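Local coordinates for protein aminotransferase (Paracoccus denitrificans, PDB 4GRX) that probably transfers amino groups between amine donors and carbonyl acceptors with the help of a pyridoxal phosphate cofactor, at residues Pro51-Val54 / Arg60-Asp63; Ile189-Pro194 / Ala214-Asp219; Glu383-Gly386 / Trp391-Glu394. All blocks are in the same frame, centred on the assembly; numbering follows the deposited sequence.

Contact 1 (Pro51-Val54 / Arg60-Asp63); sequences PYIV and RYLD
The β hairpin of strands 52-55 and 60-63 pairs I53 with Y61 by two backbone hydrogen bonds. I53 N donates to Y61 O at 2.9 Å, and Y61 N returns a straight bond to I53 O (2.8 Å, 170° at the hydrogen). A third bond, from D63 N to P51 O, measures 3.0 Å. Y52-L62 and V54-R60 are the non-hydrogen-bonded pairs, and their side chains lie on the face opposite I53 and Y61.

On that face the ring of Y52 is covered on both sides. R60 runs extended from CG to NE and lays its guanidinium over one face as a cation-pi contact, CZ lying 4.5 Å from the centroid of the Y52 ring with the two planes 36° apart. L62 CD1 meets the opposite face by CH-pi, 4.3 Å from the same centroid. With its CG anti to the backbone N (chi1 175°), L62 carries this CD1 both to the ring and to P51 CB, at 3.8 Å. Y52 OH is hydrogen-bonded to E448 OE1. An alanine at Y52 would be likely to leave the R60 guanidinium without its aromatic partner, L62 CD1 without its ring face and E448 without its hydrogen-bonding mate.

Strand 43-49 flanks the hairpin on one side and strand 424-425, from late in the chain, on the other, where L62 bonds to G423 and I425 through the backbone. The hairpin therefore forms the middle of a four-stranded mixed sheet, with helix 443-463 against the Y52 and L62 face. R60 NH1 has a further partner, a salt bridge to E49. Behind the Y52 face, I53 CG1 packs on Y61 CB at 4.0 Å, while D63 OD1 is held by N65 N and D63 OD2 is hydrogen-bonded to Y94 OH of the second subunit.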
loop_
_atom_site.group_PDB
_atom_site.type_symbol
_atom_site.label_atom_id
_atom_site.label_comp_id
_atom_site.label_asym_id
_atom_site.label_seq_id
_atom_site.Cartn_x
_atom_site.Cartn_y
_atom_site.Cartn_z
ATOM N N PRO A 51 25.780 -8.748 2.409
ATOM C CA PRO A 51 25.455 -7.327 2.268
ATOM C C PRO A 51 25.888 -6.734 0.924
ATOM O O PRO A 51 25.950 -5.512 0.774
ATOM C CB PRO A 51 26.226 -6.692 3.419
ATOM C CG PRO A 51 27.411 -7.588 3.620
ATOM C CD PRO A 51 27.040 -8.964 3.145
ATOM N N TYR A 52 26.162 -7.595 -0.050
ATOM C CA TYR A 52 26.578 -7.157 -1.382
ATOM C C TYR A 52 25.493 -7.345 -2.416
ATOM O O TYR A 52 24.754 -8.323 -2.376
ATOM C CB TYR A 52 27.813 -7.917 -1.850
ATOM C CG TYR A 52 29.018 -7.718 -0.990
ATOM C CD1 TYR A 52 29.293 -8.588 0.065
ATOM C CD2 TYR A 52 29.881 -6.658 -1.221
ATOM C CE1 TYR A 52 30.394 -8.400 0.870
ATOM C CE2 TYR A 52 30.987 -6.461 -0.426
ATOM C CZ TYR A 52 31.240 -7.341 0.611
ATOM O OH TYR A 52 32.336 -7.146 1.392
ATOM N N ILE A 53 25.412 -6.386 -3.333
ATOM C CA ILE A 53 24.614 -6.516 -4.548
ATOM C C ILE A 53 25.558 -6.534 -5.754
ATOM O O ILE A 53 26.723 -6.094 -5.666
ATOM C CB ILE A 53 23.533 -5.413 -4.679
ATOM C CG1 ILE A 53 24.172 -4.026 -4.863
ATOM C CG2 ILE A 53 22.582 -5.439 -3.475
ATOM C CD1 ILE A 53 23.191 -2.917 -5.170
ATOM N N VAL A 54 25.059 -7.088 -6.860
ATOM C CA VAL A 54 25.839 -7.307 -8.085
ATOM C C VAL A 54 24.961 -6.921 -9.267
ATOM O O VAL A 54 23.843 -7.432 -9.387
ATOM C CB VAL A 54 26.237 -8.799 -8.234
ATOM C CG1 VAL A 54 26.962 -9.065 -9.543
ATOM C CG2 VAL A 54 27.079 -9.245 -7.053
ATOM N N ARG A 60 30.127 -5.155 -8.532
ATOM C CA ARG A 60 29.679 -5.578 -7.211
ATOM C C ARG A 60 29.791 -4.430 -6.202
ATOM O O ARG A 60 30.767 -3.685 -6.218
ATOM C CB ARG A 60 30.510 -6.801 -6.798
ATOM C CG ARG A 60 30.322 -7.353 -5.397
ATOM C CD ARG A 60 31.489 -8.286 -5.072
ATOM N NE ARG A 60 31.277 -9.003 -3.818
ATOM C CZ ARG A 60 30.666 -10.184 -3.716
ATOM N NH1 ARG A 60 30.212 -10.804 -4.805
ATOM N NH2 ARG A 60 30.509 -10.744 -2.520
ATOM N N TYR A 61 28.781 -4.284 -5.347
ATOM C CA TYR A 61 28.701 -3.163 -4.394
ATOM C C TYR A 61 28.322 -3.611 -2.971
ATOM O O TYR A 61 27.462 -4.477 -2.785
ATOM C CB TYR A 61 27.677 -2.112 -4.844
ATOM C CG TYR A 61 27.648 -1.759 -6.329
ATOM C CD1 TYR A 61 27.041 -2.609 -7.262
ATOM C CD2 TYR A 61 28.176 -0.543 -6.794
ATOM C CE1 TYR A 61 26.986 -2.273 -8.606
ATOM C CE2 TYR A 61 28.132 -0.208 -8.141
ATOM C CZ TYR A 61 27.534 -1.076 -9.039
ATOM O OH TYR A 61 27.487 -0.757 -10.375
ATOM N N LEU A 62 28.948 -2.995 -1.972
ATOM C CA LEU A 62 28.528 -3.156 -0.583
ATOM C C LEU A 62 27.394 -2.177 -0.247
ATOM O O LEU A 62 27.629 -0.983 -0.088
ATOM C CB LEU A 62 29.723 -2.948 0.340
ATOM C CG LEU A 62 29.514 -2.960 1.849
ATOM C CD1 LEU A 62 28.909 -4.279 2.304
ATOM C CD2 LEU A 62 30.845 -2.698 2.541
ATOM N N ASP A 63 26.164 -2.680 -0.157
ATOM C CA ASP A 63 24.997 -1.807 0.070
ATOM C C ASP A 63 24.852 -1.476 1.548
ATOM O O ASP A 63 24.247 -2.232 2.297
ATOM C CB ASP A 63 23.695 -2.418 -0.487
ATOM C CG ASP A 63 22.518 -1.447 -0.433
ATOM O OD1 ASP A 63 22.356 -0.738 0.589
ATOM O OD2 ASP A 63 21.731 -1.385 -1.414
#

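Contact 2 (Ile189-Pro194 / Ala214-Asp219); sequences IHLTCP and ARELED
T192 N donates to the carboxylate of E216, with OE1 at 3.1 Å and 151° at the hydrogen. E216 OE1 accepts with its syn lone pair, the one on the side of its other oxygen. The same amide also lies near E216 OE2, but the position of that oxygen is doubtful, so the OE1 bond is the firmer evidence. E216 arrives from helix 206-224 with its CG anti to the backbone N (chi1 170°) and the chain extended beyond CG, which carries the acid to the first residue after the strand.

Around this bond the packing is modest, 190 Å² in all. L191, the last residue of strand 188-191, turns its CB toward the helix and lies against E216, while its CD2 comes within 4.5 Å of L217 CA. L217 in turn packs on L156 of the neighbouring strand 154-158 and on I254 and L258 of helix 250-260. The contact thus fastens helix 206-224, a little further along the chain, back onto the point where edge strand 188-191 of the seven-stranded sheet ends. E216 accepts the T192 amide just past that strand, a main-chain N-H satisfied by a side chain of the helix.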
loop_
_atom_site.group_PDB
_atom_site.type_symbol
_atom_site.label_atom_id
_atom_site.label_comp_id
_atom_site.label_asym_id
_atom_site.label_seq_id
_atom_site.Cartn_x
_atom_site.Cartn_y
_atom_site.Cartn_z
ATOM N N ILE A 189 -0.177 19.181 11.501
ATOM C CA ILE A 189 0.659 20.206 12.119
ATOM C C ILE A 189 2.055 19.649 12.365
ATOM O O ILE A 189 2.203 18.545 12.897
ATOM C CB ILE A 189 0.037 20.687 13.453
ATOM C CG1 ILE A 189 -1.351 21.262 13.213
ATOM C CG2 ILE A 189 0.914 21.717 14.154
ATOM C CD1 ILE A 189 -2.211 21.301 14.456
ATOM N N HIS A 190 3.071 20.421 11.989
ATOM C CA HIS A 190 4.458 20.040 12.200
ATOM C C HIS A 190 5.129 20.849 13.278
ATOM O O HIS A 190 5.286 22.055 13.126
ATOM C CB HIS A 190 5.219 20.163 10.892
ATOM C CG HIS A 190 4.650 19.318 9.789
ATOM N ND1 HIS A 190 4.403 19.803 8.560
ATOM C CD2 HIS A 190 4.266 17.979 9.772
ATOM C CE1 HIS A 190 3.885 18.822 7.787
ATOM N NE2 HIS A 190 3.808 17.706 8.531
ATOM N N LEU A 191 5.525 20.189 14.369
ATOM C CA LEU A 191 6.185 20.835 15.513
ATOM C C LEU A 191 7.681 20.751 15.329
ATOM O O LEU A 191 8.151 20.030 14.446
ATOM C CB LEU A 191 5.863 20.091 16.796
ATOM C CG LEU A 191 4.442 19.694 17.154
ATOM C CD1 LEU A 191 4.528 18.480 18.060
ATOM C CD2 LEU A 191 3.753 20.849 17.854
ATOM N N THR A 192 8.440 21.440 16.171
ATOM C CA THR A 192 9.894 21.476 16.002
ATOM C C THR A 192 10.520 20.090 16.152
ATOM O O THR A 192 10.153 19.300 17.039
ATOM C CB THR A 192 10.561 22.423 17.011
ATOM O OG1 THR A 192 9.821 23.634 17.084
ATOM C CG2 THR A 192 11.958 22.750 16.607
ATOM N N CYS A 193 11.470 19.810 15.275
ATOM C CA CYS A 193 12.212 18.575 15.297
ATOM C C CYS A 193 13.198 18.584 16.488
ATOM O O CYS A 193 13.969 19.533 16.627
ATOM C CB CYS A 193 12.961 18.437 13.976
ATOM S SG CYS A 193 14.155 17.093 13.992
ATOM N N PRO A 194 13.180 17.533 17.345
ATOM C CA PRO A 194 14.052 17.508 18.534
ATOM C C PRO A 194 15.529 17.215 18.218
ATOM O O PRO A 194 16.156 16.372 18.860
ATOM C CB PRO A 194 13.431 16.410 19.411
ATOM C CG PRO A 194 12.709 15.513 18.455
ATOM C CD PRO A 194 12.274 16.365 17.290
ATOM N N ALA A 214 8.538 20.823 25.000
ATOM C CA ALA A 214 7.419 20.388 25.825
ATOM C C ALA A 214 6.419 21.545 25.870
ATOM O O ALA A 214 5.209 21.369 25.710
ATOM C CB ALA A 214 7.903 20.007 27.225
ATOM N N ARG A 215 6.974 22.736 26.053
ATOM C CA ARG A 215 6.236 23.979 26.105
ATOM C C ARG A 215 5.564 24.256 24.763
ATOM O O ARG A 215 4.393 24.635 24.723
ATOM C CB ARG A 215 7.204 25.096 26.483
ATOM C CG ARG A 215 6.581 26.417 26.887
ATOM C CD ARG A 215 7.567 27.250 27.701
ATOM N NE ARG A 215 8.827 27.504 26.998
ATOM C CZ ARG A 215 10.040 27.186 27.470
ATOM N NH1 ARG A 215 10.177 26.601 28.663
ATOM N NH2 ARG A 215 11.127 27.466 26.754
ATOM N N GLU A 216 6.297 24.059 23.670
ATOM C CA GLU A 216 5.765 24.295 22.320
ATOM C C GLU A 216 4.556 23.399 22.044
ATOM O O GLU A 216 3.594 23.832 21.396
ATOM C CB GLU A 216 6.845 24.100 21.238
ATOM C CG GLU A 216 6.303 24.093 19.807
ATOM C CD GLU A 216 7.121 23.249 18.818
ATOM O OE1 GLU A 216 7.175 21.997 18.922
ATOM O OE2 GLU A 216 7.707 23.839 17.893
ATOM N N LEU A 217 4.601 22.159 22.524
ATOM C CA LEU A 217 3.481 21.251 22.319
ATOM C C LEU A 217 2.256 21.769 23.050
ATOM O O LEU A 217 1.168 21.853 22.470
ATOM C CB LEU A 217 3.808 19.816 22.766
ATOM C CG LEU A 217 2.661 18.813 22.957
ATOM C CD1 LEU A 217 1.790 18.675 21.717
ATOM C CD2 LEU A 217 3.196 17.452 23.376
ATOM N N GLU A 218 2.434 22.126 24.319
ATOM C CA GLU A 218 1.327 22.607 25.118
ATOM C C GLU A 218 0.671 23.842 24.508
ATOM O O GLU A 218 -0.562 23.966 24.527
ATOM C CB GLU A 218 1.769 22.889 26.539
ATOM C CG GLU A 218 0.595 23.020 27.500
ATOM C CD GLU A 218 0.867 22.292 28.788
ATOM O OE1 GLU A 218 1.943 21.659 28.890
ATOM O OE2 GLU A 218 0.016 22.345 29.690
ATOM N N ASP A 219 1.495 24.745 23.979
ATOM C CA ASP A 219 1.015 25.923 23.276
ATOM C C ASP A 219 0.173 25.526 22.062
ATOM O O ASP A 219 -0.898 26.100 21.820
ATOM C CB ASP A 219 2.188 26.801 22.843
ATOM C CG ASP A 219 2.839 27.560 24.009
ATOM O OD1 ASP A 219 2.344 27.561 25.163
ATOM O OD2 ASP A 219 3.874 28.193 23.754
#

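Contact 3 (Glu383-Gly386 / Trp391-Glu394); sequences EYRG and WALE
G386 passes beneath the indole of W391, an unusual place for a strand backbone: G386 C lies 3.4 Å from the plane of the W391 ring, offset toward its rim. G386 has phi 138° and psi -158°, a combination open essentially to glycine alone, because a CB here would run into W391 CA and the carbonyl O of R385. The W391 indole reaches this position with CG anti to the carbonyl carbon, and the ring also meets that of F368, while W391 NE1 bonds to G388 O in the turn. Y384 presents its ring edge to W391 CZ3, and its CB touches L393 CD2 at 3.9 Å.

The hairpin of strands 381-387 and 390-395 is held by main-chain bonds. E394 N donates to E383 O at 3.0 Å, and A392 N to R385 O at 2.9 Å; the return bond from R385 N to A392 O is weak.

On the other face, R385 is extended from CG to NE, its NH2 comes near A392 CB, and its guanidinium lies between two acids. R385 NH1 gives a salt-bridging hydrogen bond to E383 OE2 at 2.9 Å and another to E394 OE1 at 3.2 Å, both lying near the guanidinium plane. Each carboxylate oxygen is met on its anti side and out of the carboxylate plane, more so at E394, whose carboxylate is turned 48° from the guanidinium. R385 NE and NH2 are also held by V243 O and G242 O, while E383 OE2 meets H195 and E394 OE2 pairs with R198. With E383 OE2 and E394 OE1 5.4 Å apart, the arginine charge between them probably offsets the repulsion of the two acids, and its four named acceptor bonds would fix the rotation of the guanidinium.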
loop_
_atom_site.group_PDB
_atom_site.type_symbol
_atom_site.label_atom_id
_atom_site.label_comp_id
_atom_site.label_asym_id
_atom_site.label_seq_id
_atom_site.Cartn_x
_atom_site.Cartn_y
_atom_site.Cartn_z
ATOM N N GLU A 383 28.919 17.247 12.368
ATOM C CA GLU A 383 28.680 16.336 13.489
ATOM C C GLU A 383 28.451 14.922 12.971
ATOM O O GLU A 383 28.170 14.713 11.782
ATOM C CB GLU A 383 27.459 16.777 14.311
ATOM C CG GLU A 383 26.105 16.433 13.684
ATOM C CD GLU A 383 24.933 16.538 14.643
ATOM O OE1 GLU A 383 25.137 16.675 15.867
ATOM O OE2 GLU A 383 23.784 16.492 14.172
ATOM N N TYR A 384 28.577 13.953 13.868
ATOM C CA TYR A 384 28.088 12.604 13.609
ATOM C C TYR A 384 27.017 12.339 14.661
ATOM O O TYR A 384 27.000 13.001 15.696
ATOM C CB TYR A 384 29.216 11.562 13.685
ATOM C CG TYR A 384 29.666 11.273 15.092
ATOM C CD1 TYR A 384 30.693 12.025 15.688
ATOM C CD2 TYR A 384 29.047 10.267 15.849
ATOM C CE1 TYR A 384 31.101 11.772 16.988
ATOM C CE2 TYR A 384 29.447 10.011 17.154
ATOM C CZ TYR A 384 30.475 10.762 17.711
ATOM O OH TYR A 384 30.868 10.500 18.996
ATOM N N ARG A 385 26.132 11.381 14.388
ATOM C CA ARG A 385 24.989 11.091 15.254
ATOM C C ARG A 385 24.339 9.764 14.873
ATOM O O ARG A 385 24.478 9.277 13.746
ATOM C CB ARG A 385 23.940 12.212 15.178
ATOM C CG ARG A 385 23.467 12.503 13.764
ATOM C CD ARG A 385 22.288 13.467 13.690
ATOM N NE ARG A 385 21.800 13.450 12.313
ATOM C CZ ARG A 385 22.130 14.334 11.373
ATOM N NH1 ARG A 385 22.915 15.365 11.644
ATOM N NH2 ARG A 385 21.662 14.183 10.148
ATOM N N GLY A 386 23.619 9.193 15.830
ATOM C CA GLY A 386 22.876 7.970 15.610
ATOM C C GLY A 386 23.010 7.038 16.789
ATOM O O GLY A 386 23.343 7.457 17.900
ATOM N N TRP A 391 23.146 5.579 11.488
ATOM C CA TRP A 391 24.103 6.671 11.700
ATOM C C TRP A 391 24.112 7.653 10.570
ATOM O O TRP A 391 23.744 7.314 9.425
ATOM C CB TRP A 391 25.503 6.105 11.872
ATOM C CG TRP A 391 25.649 5.233 13.094
ATOM C CD1 TRP A 391 25.506 3.855 13.169
ATOM C CD2 TRP A 391 25.952 5.661 14.473
ATOM N NE1 TRP A 391 25.687 3.413 14.452
ATOM C CE2 TRP A 391 25.957 4.444 15.285
ATOM C CE3 TRP A 391 26.206 6.883 15.089
ATOM C CZ2 TRP A 391 26.212 4.474 16.654
ATOM C CZ3 TRP A 391 26.460 6.904 16.468
ATOM C CH2 TRP A 391 26.459 5.730 17.230
ATOM N N ALA A 392 24.527 8.882 10.883
ATOM C CA ALA A 392 24.700 9.917 9.867
ATOM C C ALA A 392 25.822 10.919 10.164
ATOM O O ALA A 392 26.081 11.273 11.321
ATOM C CB ALA A 392 23.397 10.641 9.595
ATOM N N LEU A 393 26.488 11.339 9.090
ATOM C CA LEU A 393 27.432 12.436 9.098
ATOM C C LEU A 393 26.797 13.660 8.414
ATOM O O LEU A 393 26.196 13.544 7.347
ATOM C CB LEU A 393 28.688 12.013 8.352
ATOM C CG LEU A 393 29.452 10.847 8.974
ATOM C CD1 LEU A 393 30.101 9.965 7.910
ATOM C CD2 LEU A 393 30.473 11.353 9.993
ATOM N N GLU A 394 26.915 14.828 9.031
ATOM C CA GLU A 394 26.369 16.043 8.424
ATOM C C GLU A 394 27.443 16.861 7.702
ATOM O O GLU A 394 28.394 17.314 8.325
ATOM C CB GLU A 394 25.722 16.904 9.485
ATOM C CG GLU A 394 25.090 18.146 8.910
ATOM C CD GLU A 394 23.633 17.957 8.520
ATOM O OE1 GLU A 394 23.025 16.904 8.848
ATOM O OE2 GLU A 394 23.097 18.888 7.887
#

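Contacts 1, 2 and 3 follow one another along the chain. Contact 1 lies in a four-stranded mixed sheet that joins early strands to strand 424-425. Contact 2 sits at edge strand 188-191 of the seven-stranded sheet, whose strand order fits the large domain of fold-type I pyridoxal phosphate enzymes. Contact 3 lies in a separate three-stranded antiparallel sheet. The centres of contacts 1 and 2 are about 41 Å apart, on opposite sides of the chain's centre, and the centre of contact 3 is about 23 Å from each, its nearest atoms about 9 Å from those of contact 2. Side chains of contacts 1 and 3 both come to about 12 Å from the bound delta-amino valeric acid, so both lie near, but not in, its pocket.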